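Local coordinates for dTDP Sugar Isomerase (Desulfovibrio desulfuricans subsp. desulfuricans str. G20, PDB 3EJK), which probably catalyses the 3,5-epimerisation of dTDP-4-dehydro-6-deoxy-D-glucose to dTDP-4-dehydro-L-rhamnose, a step towards activated rhamnose, at residues Val65-Arg70 and Phe161-Ala166; Cys84-Leu89 and Ala127-Thr132; Ser58-Arg63 and Ala134-Cys139; Ile16-Glu21 and Ala103-Gly108. All blocks are in the same frame, centred on the assembly; numbering follows the deposited sequence. Where two conformers were deposited one is given.

Contact 2 lies within one five-stranded sheet of the cupin fold. Contacts 1 and 4 each bring another part of the chain, 161-166 and 16-21, against it, and contact 3 belongs to the other sheet. Contacts 2 and 3 are the closest pair, with centres about 8 Å apart; the backbone of Arg63 in contact 3 bonds to that of Ala128 in contact 2. Contacts 1 and 2 have centres about 11 Å apart and share packing between Trp163 and Ala127. Contacts 2 and 4 join through the neighbouring strands 84-90 and 102-108. Contacts 3 and 4 do not touch. Bound citrate, probably from the crystallisation liquor, is hydrogen-bonded by Ser58 of contact 3 and by Lys66 and Lys69 of contact 1.

Contact 1 (Val65-Arg70 and Phe161-Ala166); sequences VKAWKR and FSWAGA
Val65 holds CG1 anti to its backbone N (chi1 177°), and Trp163 turns its indole anti to its own carbonyl carbon (chi1 -79°). These two torsions bring the Val65 methyl over a face of the Trp163 ring. Val65 CG1 lies 3.8 Å from the centroid of the Trp163 five-membered ring, a CH-pi contact. The opposite face of that indole is taken by its near neighbour Phe161, whose CE2 sits 3.6 Å above the Trp163 ring plane.

The pyrrole side of the indole reaches further along the strand. Trp163 NE1 comes within 3.4 Å of Ala67 CB. It also lies over one face of Trp68, 3.3 Å from Trp68 CZ2 and towards the rim of that ring. The two indoles meet obliquely, with planes at 46°. Trp68 follows a cis peptide bond. At the edge of its ring, in plane, lies the carbonyl oxygen of Phe161, 3.8 Å from Trp68 CZ2. Phe161 CB packs close by, 4.0 Å from Trp68 CH2.

Val88 of strand 84-90 touches all three aromatic side chains, which places the 161-166 loop against the five-stranded sheet. Lys66 points away from this loop and bonds a citrate. No hydrogen bond crosses between the segments. The fit of the loop on this strand therefore rests on shape and on apolar and aromatic contact, with both faces of the Trp163 indole covered.

Contact 2 (Cys84-Leu89 and Ala127-Thr132); sequences CIHVVL and AATGDT
His86 has one ring face overlapped by the methyl of Thr129. Thr129 CG2 lies 3.7 Å from the centroid of the His86 ring, 21° off the ring normal, in a CH-pi contact displaced towards CD2. The Thr129 torsion explains this: OG1 sits between the backbone N and the carbonyl carbon (chi1 66°), which leaves CG2 anti to the carbonyl carbon and directed at the imidazole. OG1 faces Cys84 instead, 3.5 Å from Cys84 SG. That sulfur is covalently linked to an unidentified ligand, probably from the crystallisation liquor.

Beneath these side chains the strands pair antiparallel. His86 and Ala127 form a hydrogen-bonded pair, with His86 N to Ala127 O at 2.9 Å and Ala127 N to His86 O at 3.0 Å. Ile85 and Ala128 form the next, non-hydrogen-bonded pair, and both side chains face Ala134 of strand 134-140. Thr129 N then bonds Cys84 O at 3.0 Å, with the donor tilted from the carbonyl plane.

Where the strands part, a water accepts from Cys84 N at 3.0 Å. It also lies 2.7 Å from Thr129 O and 2.8 Å from Thr132 O. The water thus takes over from direct strand pairing where the backbones separate, while the Thr129 methyl limits the room on one face of the imidazole.

Contact 3 (Ser58-Arg63 and Ala134-Cys139); sequences SEVLPR and ALVANC
Glu59 runs outward from its strand beside the carbonyl of Ala134. Its CB lies 4.4 Å from Leu135 CD1, on the face these two residues share. CG is anti to the backbone N (chi1 175°). CB and CG both pass the Ala134 oxygen, with Glu59 CG at 3.8 Å from Ala134 O. The chain stays extended beyond CG and ends at a water. That water donates to Glu59 OE2 at 2.7 Å and, weakly, to Ala134 O. The main partner of the carboxylate is on another chain: OE2 forms a salt bridge with Arg109 of the second subunit. The backbone of Glu59 bonds the second subunit too, so this end of the strand lies at the dimer interface.

Strands 54-60 and 134-140 are antiparallel neighbours in the larger sheet of the cupin beta-sandwich. Ser58 and Val136 make one hydrogen-bonded pair, with Ser58 N to Val136 O at 2.8 Å and in the carbonyl plane. Val60 and Ala134 make the second, with Ala134 N to Val60 O at 2.8 Å. In the return bond Val60 N stands above the plane of the Ala134 carbonyl, 3.0 Å from its oxygen. Glu59 and Leu135 form the non-hydrogen-bonded pair between them.

The other face carries Ser58, Val60, Ala134 and Val136. Val60 CG2 meets Val136 CG2 at 4.2 Å, and Phe126 of strand 123-128 packs on Ser58 and Val60 from across the sandwich. Ser58 OG is hydrogen-bonded to Lys66 NZ and to a bound citrate, probably from the crystallisation liquor.

Contact 4 (Ile16-Glu21 and Ala103-Gly108); sequences ILLPVE and AQVTLG
Pro19 brings the one ring of this contact against Ala103, and no aromatic or other flat side-chain group takes part across it. The pyrrolidine ring touches with a single atom: Pro19 CD is 3.9 Å from Ala103 CB.

Ala103 is the small residue on which three neighbours converge. With chi1 at 168°, Val20 turns CG2 to the side of its backbone N, where it meets Ala103. Val20 CG2 lies 3.8 Å from Ala103 CB and equally close to Ala103 N. Leu18 adds its CB, 4.2 Å from Ala103 CB. The backbone at Pro19 is near-helical and turns the chain, and Leu18, Pro19 and Val20 all direct their CB atoms at the strand.

Leu18 also reaches the next inward-facing residue of the strand with its tip. Leu18 CD2 comes to 3.7 Å of Val105 CG2, and the two side chains cross at about a right angle. Val105 was modelled in two conformers, and this distance holds for one of them.

No hydrogen bond crosses between the segments. The backbone of strand 102-108 is paired with strand 84-90 instead, Ala103 with Leu89 and Val105 with Val87. Val105 also packs on Leu25 of strand 24-31, the strand with which residues 16-17 pair. Strand 102-108 is the outermost strand of its sheet within this chain. The loop after strand 16-17 packs on this edge strand through apolar contacts and so links the two antiparallel sheets, which themselves form the jelly-roll beta-sandwich of the cupin fold.

Contact 1 (Val65-Arg70 and Phe161-Ala166)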
loop_
_atom_site.group_PDB
_atom_site.type_symbol
_atom_site.label_atom_id
_atom_site.label_comp_id
_atom_site.label_asym_id
_atom_site.label_seq_id
_atom_site.Cartn_x
_atom_site.Cartn_y
_atom_site.Cartn_z
ATOM N N VAL A 65 3.912 19.185 -3.282
ATOM C CA VAL A 65 4.913 18.956 -2.222
ATOM C C VAL A 65 4.309 18.719 -0.843
ATOM O O VAL A 65 3.378 19.409 -0.428
ATOM C CB VAL A 65 5.822 20.192 -2.104
ATOM C CG1 VAL A 65 6.838 20.040 -0.965
ATOM C CG2 VAL A 65 6.517 20.482 -3.445
ATOM N N LYS A 66 4.846 17.725 -0.151
ATOM C CA LYS A 66 4.490 17.467 1.248
ATOM C C LYS A 66 5.754 17.512 2.085
ATOM O O LYS A 66 6.537 16.562 2.134
ATOM C CB LYS A 66 3.776 16.131 1.434
ATOM C CG LYS A 66 2.409 16.067 0.764
ATOM C CD LYS A 66 1.681 14.779 1.131
ATOM C CE LYS A 66 0.247 14.783 0.603
ATOM N NZ LYS A 66 -0.602 13.728 1.237
ATOM N N ALA A 67 5.958 18.653 2.718
ATOM C CA ALA A 67 7.182 18.888 3.514
ATOM C C ALA A 67 6.902 19.943 4.584
ATOM O O ALA A 67 6.062 20.808 4.365
ATOM C CB ALA A 67 8.298 19.357 2.598
ATOM N N TRP A 68 7.545 19.915 5.750
ATOM C CA TRP A 68 8.521 18.940 6.190
ATOM C C TRP A 68 7.972 18.278 7.428
ATOM O O TRP A 68 7.199 18.874 8.172
ATOM C CB TRP A 68 9.819 19.618 6.612
ATOM C CG TRP A 68 10.565 20.309 5.523
ATOM C CD1 TRP A 68 10.479 21.616 5.175
ATOM C CD2 TRP A 68 11.521 19.718 4.647
ATOM N NE1 TRP A 68 11.319 21.883 4.122
ATOM C CE2 TRP A 68 11.968 20.729 3.775
ATOM C CE3 TRP A 68 12.028 18.422 4.497
ATOM C CZ2 TRP A 68 12.916 20.496 2.801
ATOM C CZ3 TRP A 68 12.967 18.193 3.536
ATOM C CH2 TRP A 68 13.412 19.222 2.698
ATOM N N LYS A 69 8.394 17.049 7.639
ATOM C CA LYS A 69 7.965 16.272 8.803
ATOM C C LYS A 69 9.152 15.617 9.487
ATOM O O LYS A 69 10.137 15.219 8.847
ATOM C CB LYS A 69 7.004 15.155 8.373
ATOM C CG LYS A 69 6.145 14.642 9.505
ATOM C CD LYS A 69 5.345 15.840 10.028
ATOM C CE LYS A 69 4.037 15.459 10.598
ATOM N NZ LYS A 69 3.121 15.235 9.480
ATOM N N ARG A 70 8.958 15.433 10.785
ATOM C CA ARG A 70 9.905 14.789 11.691
ATOM C C ARG A 70 9.176 14.040 12.806
ATOM O O ARG A 70 8.181 14.526 13.330
ATOM C CB ARG A 70 10.850 15.853 12.311
ATOM C CG ARG A 70 11.939 15.233 13.139
ATOM C CD ARG A 70 13.089 16.155 13.424
ATOM N NE ARG A 70 12.749 17.222 14.332
ATOM C CZ ARG A 70 13.652 18.037 14.863
ATOM N NH1 ARG A 70 14.938 17.851 14.583
ATOM N NH2 ARG A 70 13.273 19.013 15.688
ATOM N N PHE A 161 16.981 22.995 1.976
ATOM C CA PHE A 161 16.574 22.561 0.649
ATOM C C PHE A 161 15.362 23.334 0.156
ATOM O O PHE A 161 14.341 23.410 0.831
ATOM C CB PHE A 161 16.264 21.060 0.609
ATOM C CG PHE A 161 15.880 20.573 -0.761
ATOM C CD1 PHE A 161 16.846 20.218 -1.669
ATOM C CD2 PHE A 161 14.550 20.493 -1.144
ATOM C CE1 PHE A 161 16.501 19.779 -2.947
ATOM C CE2 PHE A 161 14.195 20.063 -2.415
ATOM C CZ PHE A 161 15.186 19.705 -3.323
ATOM N N SER A 162 15.483 23.840 -1.064
ATOM C CA SER A 162 14.425 24.637 -1.689
ATOM C C SER A 162 13.521 23.843 -2.614
ATOM O O SER A 162 13.866 23.538 -3.742
ATOM C CB SER A 162 15.030 25.793 -2.473
ATOM O OG SER A 162 14.023 26.551 -3.100
ATOM N N TRP A 163 12.336 23.541 -2.129
ATOM C CA TRP A 163 11.363 22.822 -2.938
ATOM C C TRP A 163 10.945 23.665 -4.106
ATOM O O TRP A 163 10.611 23.156 -5.165
ATOM C CB TRP A 163 10.122 22.424 -2.141
ATOM C CG TRP A 163 10.384 21.245 -1.344
ATOM C CD1 TRP A 163 10.521 21.178 0.004
ATOM C CD2 TRP A 163 10.606 19.926 -1.841
ATOM N NE1 TRP A 163 10.794 19.891 0.380
ATOM C CE2 TRP A 163 10.857 19.102 -0.735
ATOM C CE3 TRP A 163 10.623 19.361 -3.119
ATOM C CZ2 TRP A 163 11.126 17.748 -0.861
ATOM C CZ3 TRP A 163 10.886 18.008 -3.238
ATOM C CH2 TRP A 163 11.135 17.221 -2.119
ATOM N N ALA A 164 11.010 24.970 -3.915
ATOM C CA ALA A 164 10.562 25.891 -4.971
ATOM C C ALA A 164 11.497 25.806 -6.160
ATOM O O ALA A 164 11.132 26.081 -7.297
ATOM C CB ALA A 164 10.497 27.308 -4.460
ATOM N N GLY A 165 12.713 25.389 -5.876
ATOM C CA GLY A 165 13.748 25.313 -6.885
ATOM C C GLY A 165 13.892 23.934 -7.481
ATOM O O GLY A 165 14.630 23.739 -8.434
ATOM N N ALA A 166 13.168 22.975 -6.935
ATOM C CA ALA A 166 13.283 21.570 -7.406
ATOM C C ALA A 166 12.748 21.318 -8.804
ATOM O O ALA A 166 11.766 21.904 -9.243
ATOM C CB ALA A 166 12.599 20.599 -6.423
#

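Contact 2 (Cys84-Leu89 and Ala127-Thr132)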
loop_
_atom_site.group_PDB
_atom_site.type_symbol
_atom_site.label_atom_id
_atom_site.label_comp_id
_atom_site.label_asym_id
_atom_site.label_seq_id
_atom_site.Cartn_x
_atom_site.Cartn_y
_atom_site.Cartn_z
ATOM N N CYS A 84 5.720 8.563 -9.159
ATOM C CA CYS A 84 7.100 8.839 -8.812
ATOM C C CYS A 84 7.266 10.007 -7.909
ATOM O O CYS A 84 6.604 11.024 -8.087
ATOM C CB CYS A 84 7.914 8.949 -10.099
ATOM S SG CYS A 84 9.681 9.166 -9.929
ATOM N N ILE A 85 8.124 9.867 -6.907
ATOM C CA ILE A 85 8.407 10.998 -6.028
ATOM C C ILE A 85 9.879 11.217 -5.826
ATOM O O ILE A 85 10.725 10.342 -6.051
ATOM C CB ILE A 85 7.782 10.888 -4.588
ATOM C CG1 ILE A 85 8.530 9.824 -3.776
ATOM C CG2 ILE A 85 6.235 10.692 -4.638
ATOM C CD1 ILE A 85 8.043 9.653 -2.351
ATOM N N HIS A 86 10.143 12.452 -5.440
ATOM C CA HIS A 86 11.460 12.905 -5.027
ATOM C C HIS A 86 11.370 13.135 -3.536
ATOM O O HIS A 86 10.529 13.906 -3.062
ATOM C CB HIS A 86 11.890 14.175 -5.764
ATOM C CG HIS A 86 12.434 13.908 -7.130
ATOM N ND1 HIS A 86 13.278 14.781 -7.787
ATOM C CD2 HIS A 86 12.323 12.816 -7.930
ATOM C CE1 HIS A 86 13.617 14.262 -8.955
ATOM N NE2 HIS A 86 13.060 13.067 -9.061
ATOM N N VAL A 87 12.199 12.409 -2.800
ATOM C CA VAL A 87 12.274 12.558 -1.354
ATOM C C VAL A 87 13.564 13.269 -0.979
ATOM O O VAL A 87 14.610 13.035 -1.572
ATOM C CB VAL A 87 12.276 11.197 -0.609
ATOM C CG1 VAL A 87 12.245 11.425 0.920
ATOM C CG2 VAL A 87 11.122 10.304 -1.054
ATOM N N VAL A 88 13.461 14.173 -0.016
ATOM C CA VAL A 88 14.639 14.812 0.536
ATOM C C VAL A 88 14.652 14.617 2.037
ATOM O O VAL A 88 13.649 14.819 2.723
ATOM C CB VAL A 88 14.730 16.310 0.231
ATOM C CG1 VAL A 88 15.909 16.919 0.990
ATOM C CG2 VAL A 88 14.847 16.575 -1.279
ATOM N N LEU A 89 15.815 14.214 2.528
ATOM C CA LEU A 89 16.038 13.984 3.960
ATOM C C LEU A 89 17.056 14.997 4.443
ATOM O O LEU A 89 17.985 15.325 3.734
ATOM C CB LEU A 89 16.577 12.563 4.221
ATOM C CG LEU A 89 15.772 11.375 3.670
ATOM C CD1 LEU A 89 16.357 10.081 4.245
ATOM C CD2 LEU A 89 14.342 11.516 4.051
ATOM N N ALA A 127 7.806 15.116 -2.977
ATOM C CA ALA A 127 6.960 15.656 -4.034
ATOM C C ALA A 127 6.829 14.711 -5.215
ATOM O O ALA A 127 7.752 14.000 -5.565
ATOM C CB ALA A 127 7.502 17.005 -4.510
ATOM N N ALA A 128 5.652 14.758 -5.827
ATOM C CA ALA A 128 5.351 13.960 -7.009
ATOM C C ALA A 128 5.873 14.649 -8.256
ATOM O O ALA A 128 5.632 15.827 -8.486
ATOM C CB ALA A 128 3.822 13.709 -7.144
ATOM N N THR A 129 6.585 13.879 -9.060
ATOM C CA THR A 129 7.126 14.357 -10.332
ATOM C C THR A 129 6.245 13.925 -11.485
ATOM O O THR A 129 5.396 13.033 -11.379
ATOM C CB THR A 129 8.544 13.807 -10.590
ATOM O OG1 THR A 129 8.465 12.391 -10.761
ATOM C CG2 THR A 129 9.478 14.122 -9.428
ATOM N N GLY A 130 6.415 14.592 -12.600
ATOM C CA GLY A 130 5.666 14.210 -13.786
ATOM C C GLY A 130 4.289 14.817 -13.842
ATOM O O GLY A 130 4.029 15.866 -13.270
ATOM N N ASP A 131 3.391 14.108 -14.502
ATOM C CA ASP A 131 2.054 14.633 -14.740
ATOM C C ASP A 131 0.919 13.724 -14.311
ATOM O O ASP A 131 -0.214 13.887 -14.750
ATOM C CB ASP A 131 1.890 15.023 -16.213
ATOM C CG ASP A 131 1.931 13.838 -17.140
ATOM O OD1 ASP A 131 2.012 12.696 -16.638
ATOM O OD2 ASP A 131 1.879 14.051 -18.371
ATOM N N THR A 132 1.247 12.768 -13.456
ATOM C CA THR A 132 0.245 11.881 -12.858
ATOM C C THR A 132 0.543 11.698 -11.366
ATOM O O THR A 132 1.673 11.878 -10.932
ATOM C CB THR A 132 0.122 10.522 -13.590
ATOM O OG1 THR A 132 1.358 9.807 -13.520
ATOM C CG2 THR A 132 -0.262 10.751 -15.039
HETATM O O HOH W 1 4.169 10.852 -10.324
#

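Contact 3 (Ser58-Arg63 and Ala134-Cys139)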
loop_
_atom_site.group_PDB
_atom_site.type_symbol
_atom_site.label_atom_id
_atom_site.label_comp_id
_atom_site.label_asym_id
_atom_site.label_seq_id
_atom_site.Cartn_x
_atom_site.Cartn_y
_atom_site.Cartn_z
ATOM N N SER A 58 -0.337 7.789 1.194
ATOM C CA SER A 58 -0.366 9.210 0.979
ATOM C C SER A 58 -0.373 9.482 -0.508
ATOM O O SER A 58 0.557 9.121 -1.231
ATOM C CB SER A 58 0.850 9.874 1.633
ATOM O OG SER A 58 0.836 11.273 1.474
ATOM N N GLU A 59 -1.451 10.114 -0.960
ATOM C CA GLU A 59 -1.534 10.495 -2.354
ATOM C C GLU A 59 -0.871 11.835 -2.500
ATOM O O GLU A 59 -1.012 12.708 -1.639
ATOM C CB GLU A 59 -2.968 10.566 -2.822
ATOM C CG GLU A 59 -3.086 11.076 -4.217
ATOM C CD GLU A 59 -4.437 10.800 -4.812
ATOM O OE1 GLU A 59 -5.405 11.523 -4.517
ATOM O OE2 GLU A 59 -4.518 9.864 -5.614
ATOM N N VAL A 60 -0.079 11.955 -3.561
ATOM C CA VAL A 60 0.571 13.210 -3.891
ATOM C C VAL A 60 0.261 13.521 -5.340
ATOM O O VAL A 60 0.663 12.787 -6.239
ATOM C CB VAL A 60 2.097 13.186 -3.659
ATOM C CG1 VAL A 60 2.688 14.588 -3.849
ATOM C CG2 VAL A 60 2.406 12.686 -2.247
ATOM N N LEU A 61 -0.498 14.592 -5.549
ATOM C CA LEU A 61 -0.852 15.017 -6.907
ATOM C C LEU A 61 0.405 15.549 -7.601
ATOM O O LEU A 61 1.340 16.021 -6.939
ATOM C CB LEU A 61 -1.955 16.069 -6.900
ATOM C CG LEU A 61 -3.282 15.592 -6.333
ATOM C CD1 LEU A 61 -4.299 16.712 -6.445
ATOM C CD2 LEU A 61 -3.769 14.370 -7.068
ATOM N N PRO A 62 0.421 15.513 -8.937
ATOM C CA PRO A 62 1.641 15.923 -9.644
ATOM C C PRO A 62 2.079 17.321 -9.331
ATOM O O PRO A 62 1.290 18.253 -9.346
ATOM C CB PRO A 62 1.273 15.790 -11.136
ATOM C CG PRO A 62 -0.203 15.619 -11.196
ATOM C CD PRO A 62 -0.644 15.071 -9.857
ATOM N N ARG A 63 3.368 17.400 -9.057
ATOM C CA ARG A 63 4.120 18.638 -8.779
ATOM C C ARG A 63 3.806 19.206 -7.424
ATOM O O ARG A 63 4.286 20.271 -7.091
ATOM C CB ARG A 63 3.913 19.725 -9.838
ATOM C CG ARG A 63 4.089 19.275 -11.272
ATOM C CD ARG A 63 5.419 18.680 -11.555
ATOM N NE ARG A 63 5.450 18.177 -12.924
ATOM C CZ ARG A 63 6.018 18.794 -13.954
ATOM N NH1 ARG A 63 6.662 19.933 -13.783
ATOM N NH2 ARG A 63 5.976 18.240 -15.154
ATOM N N ALA A 134 1.147 10.303 -7.515
ATOM C CA ALA A 134 1.919 9.284 -6.858
ATOM C C ALA A 134 1.131 8.774 -5.663
ATOM O O ALA A 134 0.251 9.456 -5.116
ATOM C CB ALA A 134 3.286 9.823 -6.410
ATOM N N LEU A 135 1.416 7.532 -5.328
ATOM C CA LEU A 135 0.859 6.896 -4.127
ATOM C C LEU A 135 2.025 6.369 -3.327
ATOM O O LEU A 135 2.733 5.461 -3.747
ATOM C CB LEU A 135 -0.095 5.739 -4.438
ATOM C CG LEU A 135 -0.801 5.271 -3.154
ATOM C CD1 LEU A 135 -1.932 6.280 -2.778
ATOM C CD2 LEU A 135 -1.342 3.882 -3.291
ATOM N N VAL A 136 2.229 6.991 -2.183
ATOM C CA VAL A 136 3.294 6.625 -1.279
ATOM C C VAL A 136 2.693 5.723 -0.214
ATOM O O VAL A 136 1.657 6.039 0.359
ATOM C CB VAL A 136 3.894 7.898 -0.593
ATOM C CG1 VAL A 136 5.056 7.540 0.280
ATOM C CG2 VAL A 136 4.302 8.946 -1.638
ATOM N N ALA A 137 3.336 4.587 0.016
ATOM C CA ALA A 137 2.930 3.680 1.073
ATOM C C ALA A 137 3.951 3.787 2.182
ATOM O O ALA A 137 5.150 3.904 1.948
ATOM C CB ALA A 137 2.821 2.237 0.567
ATOM N N ASN A 138 3.458 3.761 3.407
ATOM C CA ASN A 138 4.335 3.840 4.568
ATOM C C ASN A 138 3.956 2.801 5.604
ATOM O O ASN A 138 2.817 2.727 6.023
ATOM C CB ASN A 138 4.273 5.244 5.183
ATOM C CG ASN A 138 5.365 5.483 6.202
ATOM O OD1 ASN A 138 6.241 4.648 6.385
ATOM N ND2 ASN A 138 5.316 6.633 6.876
ATOM N N CYS A 139 4.914 1.968 5.963
ATOM C CA CYS A 139 4.713 0.982 6.999
ATOM C C CYS A 139 5.593 1.427 8.164
ATOM O O CYS A 139 6.824 1.307 8.122
ATOM C CB CYS A 139 5.107 -0.416 6.532
ATOM S SG CYS A 139 4.725 -1.722 7.747
HETATM O O HOH W 2 -2.381 8.300 -6.137
#

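Contact 4 (Ile16-Glu21 and Ala103-Gly108)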
loop_
_atom_site.group_PDB
_atom_site.type_symbol
_atom_site.label_atom_id
_atom_site.label_comp_id
_atom_site.label_asym_id
_atom_site.label_seq_id
_atom_site.Cartn_x
_atom_site.Cartn_y
_atom_site.Cartn_z
ATOM N N ILE A 16 21.444 -0.166 0.651
ATOM C CA ILE A 16 22.305 0.964 0.333
ATOM C C ILE A 16 22.170 2.026 1.395
ATOM O O ILE A 16 21.078 2.417 1.762
ATOM C CB ILE A 16 21.916 1.590 -1.033
ATOM C CG1 ILE A 16 22.203 0.598 -2.154
ATOM C CG2 ILE A 16 22.677 2.863 -1.270
ATOM C CD1 ILE A 16 23.641 0.120 -2.163
ATOM N N LEU A 17 23.305 2.496 1.871
ATOM C CA LEU A 17 23.338 3.554 2.873
ATOM C C LEU A 17 23.303 4.857 2.103
ATOM O O LEU A 17 23.645 4.901 0.923
ATOM C CB LEU A 17 24.563 3.465 3.793
ATOM C CG LEU A 17 24.624 2.131 4.546
ATOM C CD1 LEU A 17 25.633 2.192 5.677
ATOM C CD2 LEU A 17 23.234 1.773 5.079
ATOM N N LEU A 18 22.840 5.894 2.779
ATOM C CA LEU A 18 22.680 7.218 2.179
ATOM C C LEU A 18 23.498 8.206 2.976
ATOM O O LEU A 18 24.015 7.853 4.035
ATOM C CB LEU A 18 21.215 7.594 2.172
ATOM C CG LEU A 18 20.297 6.730 1.312
ATOM C CD1 LEU A 18 18.824 6.942 1.704
ATOM C CD2 LEU A 18 20.549 7.030 -0.170
ATOM N N PRO A 19 23.629 9.440 2.482
ATOM C CA PRO A 19 24.498 10.390 3.154
ATOM C C PRO A 19 23.960 10.883 4.478
ATOM O O PRO A 19 24.617 11.663 5.158
ATOM C CB PRO A 19 24.617 11.530 2.147
ATOM C CG PRO A 19 24.328 10.880 0.832
ATOM C CD PRO A 19 23.240 9.917 1.149
ATOM N N VAL A 20 22.763 10.436 4.819
ATOM C CA VAL A 20 22.183 10.740 6.138
ATOM C C VAL A 20 22.227 9.425 6.905
ATOM O O VAL A 20 21.691 8.410 6.456
ATOM C CB VAL A 20 20.731 11.317 6.123
ATOM C CG1 VAL A 20 20.149 11.303 7.532
ATOM C CG2 VAL A 20 20.705 12.752 5.582
ATOM N N GLU A 21 22.903 9.468 8.048
ATOM C CA GLU A 21 23.071 8.305 8.923
ATOM C C GLU A 21 21.751 7.651 9.250
ATOM O O GLU A 21 20.809 8.314 9.699
ATOM C CB GLU A 21 23.755 8.706 10.239
ATOM C CG GLU A 21 23.923 7.549 11.196
ATOM C CD GLU A 21 24.961 6.571 10.702
ATOM O OE1 GLU A 21 26.127 6.989 10.569
ATOM O OE2 GLU A 21 24.624 5.397 10.456
ATOM N N ALA A 103 20.000 14.069 2.080
ATOM C CA ALA A 103 19.966 12.858 1.258
ATOM C C ALA A 103 18.792 13.064 0.298
ATOM O O ALA A 103 17.709 13.472 0.710
ATOM C CB ALA A 103 19.797 11.582 2.103
ATOM N N GLN A 104 19.043 12.859 -0.989
ATOM C CA GLN A 104 17.999 12.987 -2.005
ATOM C C GLN A 104 17.809 11.647 -2.692
ATOM O O GLN A 104 18.756 11.004 -3.121
ATOM C CB GLN A 104 18.323 14.099 -2.995
ATOM C CG GLN A 104 18.605 15.471 -2.300
ATOM C CD GLN A 104 18.704 16.652 -3.268
ATOM O OE1 GLN A 104 17.830 16.864 -4.101
ATOM N NE2 GLN A 104 19.755 17.441 -3.122
ATOM N N VAL A 105 16.560 11.221 -2.753
ATOM C CA VAL A 105 16.233 9.949 -3.370
ATOM C C VAL A 105 14.987 10.059 -4.232
ATOM O O VAL A 105 14.092 10.865 -3.983
ATOM C CB VAL A 105 16.068 8.835 -2.291
ATOM C CG1 VAL A 105 15.353 7.637 -2.862
ATOM C CG2 VAL A 105 17.450 8.461 -1.700
ATOM N N THR A 106 14.992 9.244 -5.256
ATOM C CA THR A 106 13.895 9.112 -6.222
ATOM C C THR A 106 13.268 7.759 -5.974
ATOM O O THR A 106 13.978 6.735 -5.905
ATOM C CB THR A 106 14.412 9.188 -7.686
ATOM O OG1 THR A 106 14.851 10.526 -7.954
ATOM C CG2 THR A 106 13.315 8.812 -8.685
ATOM N N LEU A 107 11.947 7.755 -5.819
ATOM C CA LEU A 107 11.193 6.520 -5.589
ATOM C C LEU A 107 10.061 6.370 -6.582
ATOM O O LEU A 107 9.263 7.293 -6.800
ATOM C CB LEU A 107 10.619 6.456 -4.169
ATOM C CG LEU A 107 11.611 6.364 -3.001
ATOM C CD1 LEU A 107 10.850 6.336 -1.681
ATOM C CD2 LEU A 107 12.514 5.128 -3.124
ATOM N N GLY A 108 10.006 5.179 -7.164
ATOM C CA GLY A 108 8.984 4.832 -8.160
ATOM C C GLY A 108 9.450 3.938 -9.288
ATOM O O GLY A 108 10.630 3.824 -9.599
#